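Local coordinates for protein transcription regulator (PDB 3CRJ) that probably binds cis-regulatory DNA as a TetR-family transcription factor and represses transcription in the haloarchaeon Haloarcula marismortui, at residues D59-F73 with K120-V134. Residues are numbered along the deposited sequence; the frame is centred on the assembly and turned at random.
Sequences DDLLAAFLDYLLERF and KEAFSDRFRQNDEYV
Asp67 and Arg126 form a salt bridge between two parallel helices of the TetR fold: 59-73, which follows the predicted helix-turn-helix, and 121-134 of the C-terminal domain. Their axes run 3° apart and approach to 9.5 Å. Arg126 NE lies 2.8 Å from Asp67 OD2, on its syn side, with a weak bond from NE to Asp67 OD1. Asp67 OD2 is 6° out of the guanidinium plane and Asp67 CG lies at that edge, so the carboxylate comes edge-on to the guanidinium; NE itself sits 21° out of the carboxylate plane. The Arg126 chain is bent at chi2, and Ala63 CB lies over one face of its guanidinium, 3.4 Å from Arg126 NH2; NH1 bonds weakly back to Ala122 O.

Leu66 points toward the partner helix, its CB packing on Arg126 CG at 3.7 Å. Its CD1 sits over one face of the Phe127 ring, 4.2 Å from the centroid in a CH-pi contact, while Leu110 and Met113 of helix 104-115 also touch this leucine. Phe127 in turn packs on Met176 of the second subunit, placing the contact next to the dimer interface.

Farther along, Phe73 CE2 meets the Tyr133 ring at its edge, 3.9 Å from Tyr133 CE2, and touches Val134 CG2. At the other end, Phe123 turns its ring edge to Asp59 O, and Lys120 NZ, which also hydrogen-bonds Tyr32 OH, makes a salt bridge to the syn lone pair of Asp59 OD1 at 3.1 Å.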
# COMPACT_ATOMS: atom_id res chain seq x y z
N ASP A 59 -18.48 -10.50 6.01
CA ASP A 59 -17.80 -10.53 4.71
C ASP A 59 -18.70 -10.25 3.51
O ASP A 59 -18.29 -9.53 2.59
CB ASP A 59 -17.04 -11.85 4.51
CG ASP A 59 -15.74 -11.90 5.29
OD1 ASP A 59 -15.03 -12.93 5.16
OD2 ASP A 59 -15.41 -10.91 6.01
N ASP A 60 -19.90 -10.81 3.49
CA ASP A 60 -20.83 -10.49 2.41
C ASP A 60 -21.09 -8.99 2.43
O ASP A 60 -21.10 -8.33 1.40
CB ASP A 60 -22.15 -11.21 2.61
CG ASP A 60 -22.04 -12.71 2.42
OD1 ASP A 60 -20.95 -13.26 2.68
OD2 ASP A 60 -23.06 -13.32 2.02
N LEU A 61 -21.30 -8.48 3.64
CA LEU A 61 -21.69 -7.10 3.85
C LEU A 61 -20.61 -6.15 3.37
O LEU A 61 -20.90 -5.15 2.73
CB LEU A 61 -22.01 -6.88 5.32
CG LEU A 61 -22.72 -5.58 5.65
CD1 LEU A 61 -23.59 -5.78 6.86
CD2 LEU A 61 -21.73 -4.44 5.87
N LEU A 62 -19.36 -6.49 3.65
CA LEU A 62 -18.25 -5.63 3.25
C LEU A 62 -17.89 -5.76 1.77
O LEU A 62 -17.31 -4.85 1.19
CB LEU A 62 -17.04 -5.90 4.14
CG LEU A 62 -17.17 -5.47 5.61
CD1 LEU A 62 -15.96 -5.93 6.38
CD2 LEU A 62 -17.36 -3.94 5.74
N ALA A 63 -18.23 -6.88 1.15
CA ALA A 63 -18.04 -6.96 -0.29
C ALA A 63 -18.97 -5.93 -0.90
O ALA A 63 -18.55 -5.11 -1.73
CB ALA A 63 -18.32 -8.34 -0.82
N ALA A 64 -20.23 -5.95 -0.46
CA ALA A 64 -21.23 -4.94 -0.85
C ALA A 64 -20.73 -3.50 -0.58
O ALA A 64 -20.86 -2.63 -1.44
CB ALA A 64 -22.54 -5.20 -0.15
N PHE A 65 -20.12 -3.28 0.60
CA PHE A 65 -19.62 -1.97 0.98
C PHE A 65 -18.49 -1.51 0.06
O PHE A 65 -18.40 -0.33 -0.27
CB PHE A 65 -19.17 -1.93 2.45
CG PHE A 65 -18.74 -0.56 2.91
CD1 PHE A 65 -19.68 0.43 3.19
CD2 PHE A 65 -17.39 -0.25 3.06
CE1 PHE A 65 -19.29 1.71 3.61
CE2 PHE A 65 -16.98 1.04 3.49
CZ PHE A 65 -17.94 2.01 3.75
N LEU A 66 -17.63 -2.43 -0.36
CA LEU A 66 -16.68 -2.06 -1.39
C LEU A 66 -17.41 -1.62 -2.68
O LEU A 66 -17.15 -0.52 -3.19
CB LEU A 66 -15.66 -3.18 -1.63
CG LEU A 66 -14.68 -3.33 -0.45
CD1 LEU A 66 -13.79 -4.55 -0.59
CD2 LEU A 66 -13.84 -2.09 -0.26
N ASP A 67 -18.36 -2.44 -3.15
CA ASP A 67 -19.14 -2.11 -4.35
C ASP A 67 -19.77 -0.74 -4.24
O ASP A 67 -19.80 0.03 -5.21
CB ASP A 67 -20.23 -3.14 -4.61
CG ASP A 67 -19.67 -4.52 -4.89
OD1 ASP A 67 -20.42 -5.50 -4.67
OD2 ASP A 67 -18.49 -4.63 -5.33
N TYR A 68 -20.24 -0.45 -3.03
CA TYR A 68 -20.80 0.84 -2.69
C TYR A 68 -19.78 1.97 -2.84
O TYR A 68 -20.09 2.97 -3.46
CB TYR A 68 -21.40 0.78 -1.28
CG TYR A 68 -21.76 2.09 -0.66
CD1 TYR A 68 -22.99 2.69 -0.92
CD2 TYR A 68 -20.89 2.72 0.24
CE1 TYR A 68 -23.33 3.91 -0.31
CE2 TYR A 68 -21.21 3.92 0.85
CZ TYR A 68 -22.43 4.53 0.57
OH TYR A 68 -22.75 5.73 1.18
N LEU A 69 -18.58 1.81 -2.30
CA LEU A 69 -17.59 2.87 -2.41
C LEU A 69 -17.19 3.10 -3.87
O LEU A 69 -16.93 4.23 -4.28
CB LEU A 69 -16.35 2.60 -1.57
CG LEU A 69 -16.50 2.44 -0.05
CD1 LEU A 69 -15.15 2.22 0.64
CD2 LEU A 69 -17.24 3.62 0.58
N LEU A 70 -17.15 2.04 -4.67
CA LEU A 70 -16.82 2.19 -6.08
C LEU A 70 -17.89 3.01 -6.80
O LEU A 70 -17.56 3.85 -7.63
CB LEU A 70 -16.59 0.83 -6.75
CG LEU A 70 -16.13 0.83 -8.22
CD1 LEU A 70 -14.82 1.58 -8.33
CD2 LEU A 70 -16.02 -0.59 -8.81
N GLU A 71 -19.16 2.78 -6.48
CA GLU A 71 -20.28 3.50 -7.14
C GLU A 71 -20.23 4.99 -6.80
O GLU A 71 -20.42 5.85 -7.66
CB GLU A 71 -21.65 2.95 -6.71
CG GLU A 71 -22.00 1.57 -7.20
CD GLU A 71 -23.35 1.11 -6.66
OE1 GLU A 71 -23.37 0.26 -5.73
OE2 GLU A 71 -24.41 1.59 -7.14
N ARG A 72 -20.00 5.27 -5.52
CA ARG A 72 -19.80 6.63 -5.02
C ARG A 72 -18.68 7.29 -5.83
O ARG A 72 -18.80 8.45 -6.26
CB ARG A 72 -19.46 6.60 -3.53
CG ARG A 72 -20.57 6.97 -2.53
CD ARG A 72 -19.93 7.95 -1.52
NE ARG A 72 -20.49 7.96 -0.16
CZ ARG A 72 -19.78 8.28 0.93
NH1 ARG A 72 -18.49 8.60 0.80
NH2 ARG A 72 -20.34 8.27 2.14
N PHE A 73 -17.59 6.55 -6.05
CA PHE A 73 -16.46 7.09 -6.79
C PHE A 73 -16.84 7.31 -8.26
O PHE A 73 -16.59 8.38 -8.82
CB PHE A 73 -15.24 6.18 -6.67
CG PHE A 73 -14.08 6.64 -7.50
CD1 PHE A 73 -13.30 7.70 -7.09
CD2 PHE A 73 -13.76 6.00 -8.68
CE1 PHE A 73 -12.22 8.13 -7.85
CE2 PHE A 73 -12.67 6.42 -9.45
CZ PHE A 73 -11.91 7.49 -9.03
N LYS A 120 -9.28 -13.87 0.79
CA LYS A 120 -10.70 -13.68 0.53
C LYS A 120 -10.89 -13.20 -0.90
O LYS A 120 -10.53 -12.07 -1.25
CB LYS A 120 -11.29 -12.64 1.50
CG LYS A 120 -10.65 -12.62 2.89
CD LYS A 120 -11.69 -12.27 3.94
CE LYS A 120 -11.18 -12.34 5.37
NZ LYS A 120 -12.29 -11.95 6.28
N GLU A 121 -11.43 -14.08 -1.73
CA GLU A 121 -11.75 -13.77 -3.11
C GLU A 121 -12.68 -12.58 -3.29
O GLU A 121 -12.44 -11.72 -4.15
CB GLU A 121 -12.39 -14.98 -3.77
CG GLU A 121 -11.48 -15.72 -4.70
CD GLU A 121 -12.25 -16.76 -5.46
OE1 GLU A 121 -12.74 -16.45 -6.57
OE2 GLU A 121 -12.41 -17.88 -4.92
N ALA A 122 -13.75 -12.52 -2.48
CA ALA A 122 -14.74 -11.46 -2.62
C ALA A 122 -14.10 -10.09 -2.50
O ALA A 122 -14.50 -9.16 -3.21
CB ALA A 122 -15.84 -11.64 -1.61
N PHE A 123 -13.10 -9.96 -1.61
CA PHE A 123 -12.39 -8.70 -1.45
C PHE A 123 -11.42 -8.48 -2.62
O PHE A 123 -11.36 -7.40 -3.22
CB PHE A 123 -11.59 -8.66 -0.12
CG PHE A 123 -12.45 -8.53 1.15
CD1 PHE A 123 -13.84 -8.62 1.11
CD2 PHE A 123 -11.82 -8.36 2.38
CE1 PHE A 123 -14.60 -8.52 2.29
CE2 PHE A 123 -12.57 -8.25 3.57
CZ PHE A 123 -13.96 -8.34 3.52
N SER A 124 -10.65 -9.53 -2.92
CA SER A 124 -9.69 -9.50 -4.01
C SER A 124 -10.36 -9.12 -5.33
O SER A 124 -9.94 -8.16 -5.98
CB SER A 124 -8.99 -10.84 -4.15
OG SER A 124 -7.95 -10.73 -5.10
N ASP A 125 -11.41 -9.85 -5.71
CA ASP A 125 -12.22 -9.48 -6.88
C ASP A 125 -12.58 -8.00 -6.91
O ASP A 125 -12.53 -7.35 -7.96
CB ASP A 125 -13.52 -10.29 -6.93
CG ASP A 125 -13.30 -11.77 -7.17
OD1 ASP A 125 -12.21 -12.14 -7.64
OD2 ASP A 125 -14.22 -12.57 -6.87
N ARG A 126 -12.93 -7.47 -5.72
CA ARG A 126 -13.53 -6.16 -5.54
C ARG A 126 -12.52 -5.05 -5.69
O ARG A 126 -12.82 -3.99 -6.24
CB ARG A 126 -14.13 -6.07 -4.14
CG ARG A 126 -15.63 -6.03 -4.02
CD ARG A 126 -16.31 -6.74 -5.12
NE ARG A 126 -17.64 -7.18 -4.72
CZ ARG A 126 -17.95 -8.44 -4.42
NH1 ARG A 126 -17.01 -9.38 -4.45
NH2 ARG A 126 -19.19 -8.77 -4.10
N PHE A 127 -11.32 -5.30 -5.15
CA PHE A 127 -10.22 -4.36 -5.22
C PHE A 127 -9.61 -4.34 -6.61
O PHE A 127 -9.05 -3.32 -7.02
CB PHE A 127 -9.12 -4.75 -4.24
CG PHE A 127 -9.41 -4.40 -2.80
CD1 PHE A 127 -9.62 -3.09 -2.41
CD2 PHE A 127 -9.41 -5.40 -1.82
CE1 PHE A 127 -9.89 -2.78 -1.08
CE2 PHE A 127 -9.67 -5.09 -0.47
CZ PHE A 127 -9.91 -3.78 -0.11
N ARG A 128 -9.67 -5.46 -7.32
CA ARG A 128 -9.18 -5.50 -8.70
C ARG A 128 -10.15 -4.70 -9.58
O ARG A 128 -9.77 -3.97 -10.50
CB ARG A 128 -9.05 -6.94 -9.18
CG ARG A 128 -8.69 -7.07 -10.67
CD ARG A 128 -8.48 -8.52 -11.11
NE ARG A 128 -7.16 -9.07 -10.73
CZ ARG A 128 -6.93 -9.79 -9.63
NH1 ARG A 128 -5.71 -10.26 -9.39
NH2 ARG A 128 -7.91 -10.04 -8.77
N GLN A 129 -11.42 -4.83 -9.24
CA GLN A 129 -12.47 -4.13 -9.96
C GLN A 129 -12.24 -2.62 -9.89
O GLN A 129 -12.26 -1.93 -10.91
CB GLN A 129 -13.82 -4.50 -9.35
CG GLN A 129 -14.94 -4.61 -10.35
CD GLN A 129 -16.23 -5.13 -9.74
OE1 GLN A 129 -16.22 -5.94 -8.79
NE2 GLN A 129 -17.34 -4.69 -10.29
N ASN A 130 -12.02 -2.13 -8.67
CA ASN A 130 -11.74 -0.73 -8.43
C ASN A 130 -10.54 -0.35 -9.26
O ASN A 130 -10.62 0.53 -10.11
CB ASN A 130 -11.46 -0.51 -6.95
CG ASN A 130 -11.56 0.95 -6.53
OD1 ASN A 130 -12.44 1.30 -5.72
ND2 ASN A 130 -10.62 1.79 -7.01
N ASP A 131 -9.45 -1.08 -9.07
CA ASP A 131 -8.25 -0.83 -9.83
C ASP A 131 -8.52 -0.76 -11.34
O ASP A 131 -8.11 0.22 -11.95
CB ASP A 131 -7.21 -1.87 -9.50
CG ASP A 131 -5.85 -1.54 -10.07
OD1 ASP A 131 -5.28 -0.47 -9.76
OD2 ASP A 131 -5.35 -2.38 -10.82
N GLU A 132 -9.22 -1.75 -11.93
CA GLU A 132 -9.53 -1.72 -13.38
C GLU A 132 -10.27 -0.47 -13.82
O GLU A 132 -10.02 0.07 -14.91
CB GLU A 132 -10.34 -2.94 -13.86
CG GLU A 132 -9.71 -4.31 -13.72
CD GLU A 132 -8.51 -4.58 -14.65
OE1 GLU A 132 -7.77 -3.63 -15.03
OE2 GLU A 132 -8.29 -5.78 -14.96
N TYR A 133 -11.20 -0.01 -12.98
CA TYR A 133 -12.01 1.13 -13.32
C TYR A 133 -11.15 2.38 -13.42
O TYR A 133 -11.30 3.18 -14.36
CB TYR A 133 -13.10 1.37 -12.27
CG TYR A 133 -13.97 2.54 -12.65
CD1 TYR A 133 -15.00 2.39 -13.59
CD2 TYR A 133 -13.75 3.81 -12.10
CE1 TYR A 133 -15.79 3.47 -13.97
CE2 TYR A 133 -14.54 4.91 -12.48
CZ TYR A 133 -15.56 4.72 -13.41
OH TYR A 133 -16.38 5.78 -13.77
N VAL A 134 -10.24 2.51 -12.46
CA VAL A 134 -9.33 3.65 -12.42
C VAL A 134 -8.42 3.58 -13.61
O VAL A 134 -8.31 4.53 -14.37
CB VAL A 134 -8.56 3.72 -11.08
CG1 VAL A 134 -7.45 4.77 -11.13
CG2 VAL A 134 -9.54 4.01 -9.92